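Local coordinates for beta-n-acetylhexosaminidase (Streptococcus pneumoniae, PDB 4AZI), which hydrolyses terminal beta-linked N-acetylhexosamines, probably N-acetylglucosamine, from the non-reducing ends of glycans, as a family 20 glycoside hydrolase catalytic module, at residues P113-P118 with A161-Y166; D49-L54 with K74-G79. The protein carries 2 engineered substitutions. All blocks are in the same frame, centred on the assembly; numbering follows the deposited sequence. Where two conformers were deposited one is given.

How the interactions relate
Following the chain from the N terminus, interaction 2 comes first: the loop 49-54, which leaves barrel strand 41-45, meets helix 69-83 across 19 intervening residues that include the small hairpin 60-62/65-67. Interaction 1 opens only after that loop has closed, so the two lie in series without nesting or crossing. It joins barrel strand 110-117 to helix 153-170, spanning 42 residues. Their centres are 12 Å apart, and Tyr-166 bridges them: its OH lies 2.6 Å from Phe-53 O, a probable hydrogen bond, and also packs near Leu-51 and Ile-76. The two contacts tie strand 110-117, its outer helix 153-170, the loop after strand 41-45 and helix 69-83 together, with Tyr-166 at the junction.

Interaction 1: P113-P118 with A161-Y166; sequences PAINSP and ALIGKY
Ile-115 carries most of the apolar packing between strand 110-117 and helix 153-170. Its CG2 methyl rests 4.0 Å from CG1 of Ile-163, the two side chains passing each other in opposite directions. The other branch goes to Tyr-166: CG1 of Ile-115, anti to the carbonyl carbon (chi1 -55°), points at the ring, 4.4 Å from Tyr-166 CG, and the second torsion (-70°) then brings CD1 over one face.

A tighter, mixed contact sits two residues further along the same face of the strand, where the OG of Ser-117 is 3.3 Å from CD1 of Ile-163. That hydroxyl has its hydrogen bond elsewhere, with the OH of Tyr-209 on helix 203-219, whose side chain also touches Ile-163. Asn-116, between the two contacting strand residues, starts off away from the helix and hydrogen-bonds Asp-182, a residue of the inhibitor pocket.

The axes of 113-117 and 161-166 run antiparallel (179°), 10.3 Å apart at closest approach. Since the chain continues from this helix into strand 176-180, parallel to and beside 110-117, the contact belongs to a beta-alpha-beta crossover of the TIM barrel, with alternate strand residues facing the helical layer and the barrel interior, where the inhibitor pocket lies.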
loop_
_atom_site.group_PDB
_atom_site.type_symbol
_atom_site.label_atom_id
_atom_site.label_comp_id
_atom_site.label_asym_id
_atom_site.label_seq_id
_atom_site.Cartn_x
_atom_site.Cartn_y
_atom_site.Cartn_z
ATOM N N PRO A 113 -1.458 -5.543 -0.872
ATOM C CA PRO A 113 -2.425 -4.916 -1.779
ATOM C C PRO A 113 -3.305 -3.857 -1.116
ATOM O O PRO A 113 -3.671 -3.990 0.068
ATOM C CB PRO A 113 -3.300 -6.096 -2.198
ATOM C CG PRO A 113 -3.295 -6.994 -0.998
ATOM C CD PRO A 113 -1.895 -6.890 -0.445
ATOM N N ALA A 114 -3.666 -2.835 -1.891
ATOM C CA ALA A 114 -4.705 -1.876 -1.521
ATOM C C ALA A 114 -5.805 -1.830 -2.587
ATOM O O ALA A 114 -5.508 -1.786 -3.797
ATOM C CB ALA A 114 -4.113 -0.487 -1.304
ATOM N N ILE A 115 -7.058 -1.875 -2.131
ATOM C CA ILE A 115 -8.243 -1.643 -2.972
ATOM C C ILE A 115 -9.080 -0.584 -2.273
ATOM O O ILE A 115 -9.716 -0.866 -1.253
ATOM C CB ILE A 115 -9.125 -2.910 -3.146
ATOM C CG1 ILE A 115 -8.326 -4.113 -3.681
ATOM C CG2 ILE A 115 -10.359 -2.598 -3.998
ATOM C CD1 ILE A 115 -7.861 -4.005 -5.123
ATOM N N ASN A 116 -9.084 0.629 -2.816
ATOM C CA ASN A 116 -9.661 1.776 -2.121
ATOM C C ASN A 116 -11.171 1.893 -2.242
ATOM O O ASN A 116 -11.726 1.649 -3.301
ATOM C CB ASN A 116 -9.010 3.079 -2.614
ATOM C CG ASN A 116 -8.787 4.079 -1.498
ATOM O OD1 ASN A 116 -9.457 4.038 -0.458
ATOM N ND2 ASN A 116 -7.829 4.973 -1.698
ATOM N N SER A 117 -11.814 2.272 -1.136
ATOM C CA SER A 117 -13.231 2.651 -1.076
ATOM C C SER A 117 -13.404 3.288 0.317
ATOM O O SER A 117 -12.515 3.145 1.156
ATOM C CB SER A 117 -14.151 1.439 -1.259
ATOM O OG SER A 117 -14.067 0.553 -0.150
ATOM N N PRO A 118 -14.501 4.042 0.554
ATOM C CA PRO A 118 -15.545 4.500 -0.373
ATOM C C PRO A 118 -15.129 5.718 -1.209
ATOM O O PRO A 118 -15.920 6.193 -2.031
ATOM C CB PRO A 118 -16.718 4.839 0.552
ATOM C CG PRO A 118 -16.086 5.199 1.850
ATOM C CD PRO A 118 -14.788 4.440 1.947
ATOM N N ALA A 161 -19.278 -6.867 -1.622
ATOM C CA ALA A 161 -19.157 -8.186 -2.226
ATOM C C ALA A 161 -17.913 -8.251 -3.107
ATOM O O ALA A 161 -17.160 -9.222 -3.031
ATOM C CB ALA A 161 -20.409 -8.537 -3.032
ATOM N N LEU A 162 -17.697 -7.206 -3.915
ATOM C CA LEU A 162 -16.511 -7.094 -4.785
ATOM C C LEU A 162 -15.209 -7.125 -3.988
ATOM O O LEU A 162 -14.294 -7.880 -4.308
ATOM C CB LEU A 162 -16.569 -5.817 -5.631
ATOM C CG LEU A 162 -15.414 -5.625 -6.628
ATOM C CD1 LEU A 162 -15.392 -6.771 -7.628
ATOM C CD2 LEU A 162 -15.550 -4.286 -7.341
ATOM N N ILE A 163 -15.132 -6.311 -2.941
ATOM C CA ILE A 163 -13.936 -6.300 -2.091
ATOM C C ILE A 163 -13.737 -7.634 -1.369
ATOM O O ILE A 163 -12.603 -8.056 -1.154
ATOM C CB ILE A 163 -13.914 -5.090 -1.138
ATOM C CG1 ILE A 163 -13.541 -3.844 -1.947
ATOM C CG2 ILE A 163 -12.897 -5.291 -0.021
ATOM C CD1 ILE A 163 -14.048 -2.560 -1.358
ATOM N N GLY A 164 -14.844 -8.289 -1.021
ATOM C CA GLY A 164 -14.826 -9.665 -0.506
ATOM C C GLY A 164 -14.129 -10.654 -1.431
ATOM O O GLY A 164 -13.309 -11.466 -0.982
ATOM N N LYS A 165 -14.452 -10.604 -2.724
ATOM C CA LYS A 165 -13.799 -11.466 -3.717
ATOM C C LYS A 165 -12.300 -11.213 -3.794
ATOM O O LYS A 165 -11.523 -12.161 -3.718
ATOM C CB LYS A 165 -14.439 -11.349 -5.104
ATOM C CG LYS A 165 -15.808 -12.002 -5.213
ATOM C CD LYS A 165 -15.776 -13.505 -4.966
ATOM C CE LYS A 165 -17.200 -14.032 -4.882
ATOM N NZ LYS A 165 -17.290 -15.496 -4.610
ATOM N N TYR A 166 -11.890 -9.946 -3.921
ATOM C CA TYR A 166 -10.460 -9.612 -3.888
ATOM C C TYR A 166 -9.795 -10.137 -2.614
ATOM O O TYR A 166 -8.717 -10.723 -2.675
ATOM C CB TYR A 166 -10.208 -8.101 -4.035
ATOM C CG TYR A 166 -10.463 -7.537 -5.418
ATOM C CD1 TYR A 166 -9.701 -7.946 -6.518
ATOM C CD2 TYR A 166 -11.452 -6.574 -5.626
ATOM C CE1 TYR A 166 -9.928 -7.425 -7.784
ATOM C CE2 TYR A 166 -11.686 -6.045 -6.890
ATOM C CZ TYR A 166 -10.919 -6.477 -7.966
ATOM O OH TYR A 166 -11.137 -5.957 -9.218
#

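Interaction 2: D49-L54 with K74-G79; sequences DGLRFL and KAIIEG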
loop_
_atom_site.group_PDB
_atom_site.type_symbol
_atom_site.label_atom_id
_atom_site.label_comp_id
_atom_site.label_asym_id
_atom_site.label_seq_id
_atom_site.Cartn_x
_atom_site.Cartn_y
_atom_site.Cartn_z
ATOM N N ASP A 49 -8.761 5.159 -7.600
ATOM C CA ASP A 49 -9.393 5.822 -8.753
ATOM C C ASP A 49 -9.675 4.797 -9.857
ATOM O O ASP A 49 -10.809 4.366 -10.028
ATOM C CB ASP A 49 -8.563 7.013 -9.268
ATOM C CG ASP A 49 -8.453 8.140 -8.244
ATOM O OD1 ASP A 49 -8.821 7.930 -7.067
ATOM O OD2 ASP A 49 -8.012 9.246 -8.620
ATOM N N GLY A 50 -8.644 4.410 -10.604
ATOM C CA GLY A 50 -8.773 3.275 -11.509
ATOM C C GLY A 50 -8.759 1.970 -10.729
ATOM O O GLY A 50 -8.295 1.919 -9.578
ATOM N N LEU A 51 -9.270 0.913 -11.349
ATOM C CA LEU A 51 -9.219 -0.422 -10.766
ATOM C C LEU A 51 -8.520 -1.355 -11.745
ATOM O O LEU A 51 -9.127 -1.825 -12.709
ATOM C CB LEU A 51 -10.627 -0.920 -10.434
ATOM C CG LEU A 51 -10.718 -2.328 -9.849
ATOM C CD1 LEU A 51 -10.118 -3.312 -10.830
ATOM C CD2 LEU A 51 -10.024 -2.428 -8.497
ATOM N N ARG A 52 -7.241 -1.613 -11.478
ATOM C CA ARG A 52 -6.344 -2.262 -12.429
ATOM C C ARG A 52 -5.963 -3.688 -12.036
ATOM O O ARG A 52 -4.803 -4.103 -12.170
ATOM C CB ARG A 52 -5.105 -1.383 -12.659
ATOM C CG ARG A 52 -5.456 0.052 -13.038
ATOM C CD ARG A 52 -4.285 0.801 -13.656
ATOM N NE ARG A 52 -4.695 2.142 -14.079
ATOM C CZ ARG A 52 -5.244 2.424 -15.259
ATOM N NH1 ARG A 52 -5.436 1.467 -16.153
ATOM N NH2 ARG A 52 -5.595 3.671 -15.549
ATOM N N PHE A 53 -6.952 -4.430 -11.551
ATOM C CA PHE A 53 -6.786 -5.846 -11.238
ATOM C C PHE A 53 -8.096 -6.587 -11.435
ATOM O O PHE A 53 -9.110 -6.263 -10.811
ATOM C CB PHE A 53 -6.268 -6.034 -9.807
ATOM C CG PHE A 53 -6.073 -7.473 -9.401
ATOM C CD1 PHE A 53 -5.577 -8.418 -10.299
ATOM C CD2 PHE A 53 -6.354 -7.877 -8.101
ATOM C CE1 PHE A 53 -5.385 -9.740 -9.910
ATOM C CE2 PHE A 53 -6.160 -9.196 -7.702
ATOM C CZ PHE A 53 -5.675 -10.129 -8.611
ATOM N N LEU A 54 -8.057 -7.588 -12.307
ATOM C CA LEU A 54 -9.187 -8.488 -12.511
ATOM C C LEU A 54 -8.800 -9.922 -12.192
ATOM O O LEU A 54 -7.776 -10.425 -12.669
ATOM C CB LEU A 54 -9.700 -8.414 -13.949
ATOM C CG LEU A 54 -10.103 -7.052 -14.510
ATOM C CD1 LEU A 54 -10.231 -7.145 -16.027
ATOM C CD2 LEU A 54 -11.401 -6.584 -13.868
ATOM N N LYS A 74 -16.166 -6.442 -18.015
ATOM C CA LYS A 74 -16.435 -5.412 -19.019
ATOM C C LYS A 74 -16.736 -4.056 -18.372
ATOM O O LYS A 74 -16.209 -3.028 -18.796
ATOM C CB LYS A 74 -17.575 -5.851 -19.944
ATOM C CG LYS A 74 -17.816 -4.921 -21.120
ATOM C CD LYS A 74 -18.577 -5.614 -22.245
ATOM C CE LYS A 74 -19.081 -4.606 -23.268
ATOM N NZ LYS A 74 -20.123 -3.705 -22.702
ATOM N N ALA A 75 -17.570 -4.071 -17.335
ATOM C CA ALA A 75 -17.935 -2.863 -16.610
ATOM C C ALA A 75 -16.720 -2.175 -15.969
ATOM O O ALA A 75 -16.547 -0.961 -16.107
ATOM C CB ALA A 75 -18.986 -3.185 -15.558
ATOM N N ILE A 76 -15.894 -2.960 -15.273
ATOM C CA ILE A 76 -14.687 -2.466 -14.611
ATOM C C ILE A 76 -13.677 -1.903 -15.618
ATOM O O ILE A 76 -13.131 -0.821 -15.412
ATOM C CB ILE A 76 -14.030 -3.558 -13.738
ATOM C CG1 ILE A 76 -14.909 -3.845 -12.516
ATOM C CG2 ILE A 76 -12.627 -3.132 -13.311
ATOM C CD1 ILE A 76 -14.438 -5.022 -11.686
ATOM N N ILE A 77 -13.439 -2.635 -16.702
ATOM C CA ILE A 77 -12.576 -2.127 -17.764
ATOM C C ILE A 77 -13.086 -0.757 -18.241
ATOM O O ILE A 77 -12.314 0.202 -18.323
ATOM C CB ILE A 77 -12.394 -3.143 -18.914
ATOM C CG1 ILE A 77 -11.565 -4.333 -18.416
ATOM C CG2 ILE A 77 -11.696 -2.490 -20.101
ATOM C CD1 ILE A 77 -11.616 -5.574 -19.288
ATOM N N GLU A 78 -14.387 -0.663 -18.506
ATOM C CA GLU A 78 -15.013 0.617 -18.867
ATOM C C GLU A 78 -14.861 1.716 -17.812
ATOM O O GLU A 78 -14.549 2.855 -18.148
ATOM C CB GLU A 78 -16.481 0.420 -19.244
ATOM C CG GLU A 78 -16.659 -0.016 -20.693
ATOM C CD GLU A 78 -17.888 -0.875 -20.918
ATOM O OE1 GLU A 78 -18.736 -0.987 -20.000
ATOM O OE2 GLU A 78 -17.995 -1.460 -22.017
ATOM N N GLY A 79 -15.091 1.384 -16.544
ATOM C CA GLY A 79 -14.853 2.343 -15.456
ATOM C C GLY A 79 -13.401 2.823 -15.419
ATOM O O GLY A 79 -13.120 4.016 -15.249
#
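Leu-54 reaches helix 69-83 with both branches of its fork, one to each of two consecutive isoleucines. With CG anti to the carbonyl carbon (chi1 -55°) the fork faces the helix, and the second torsion (165°) turns one methyl to each isoleucine. CD2 goes to Ile-76, lying 3.7 Å from its CG2, and here the side chains slide past one another in opposite directions. CD1 goes to Ile-77, 3.9 Å from that residue's CD1 and equally close to its CG1. These two side chains cross at about a right angle, so the leucine methyl lies across the end of the isoleucine chain.

Ile-76 is the residue shared by both loop leucines. Its CG2 also meets CD1 of Leu-51, at 3.5 Å, with the two side chains at a slant to each other. Leu-51 was modelled in two conformers, so that close approach applies to one of them and deserves some caution. CG2 of Ile-76 is therefore flanked by Leu-54 and, in this conformer, Leu-51.

No hydrogen bond joins the two segments, and their fit depends on branched aliphatic shapes. Polar anchoring comes from just beyond: Leu-51 O bonds to Thr-80 OG1 of the same helix, and Arg-52, which starts off away from the helix, gives hydrogen bonds from its guanidinium group to the backbone oxygens of Arg-19, Tyr-84 and Thr-90. Asp-49 OD2 makes a salt bridge with Arg-19 and its OD1 a hydrogen bond with His-120, both residues of the inhibitor pocket. The chemistry thus implies a division of labour within one loop, with apolar side chains seating it on the peripheral helix and a carboxylate at its start linking it to that pocket.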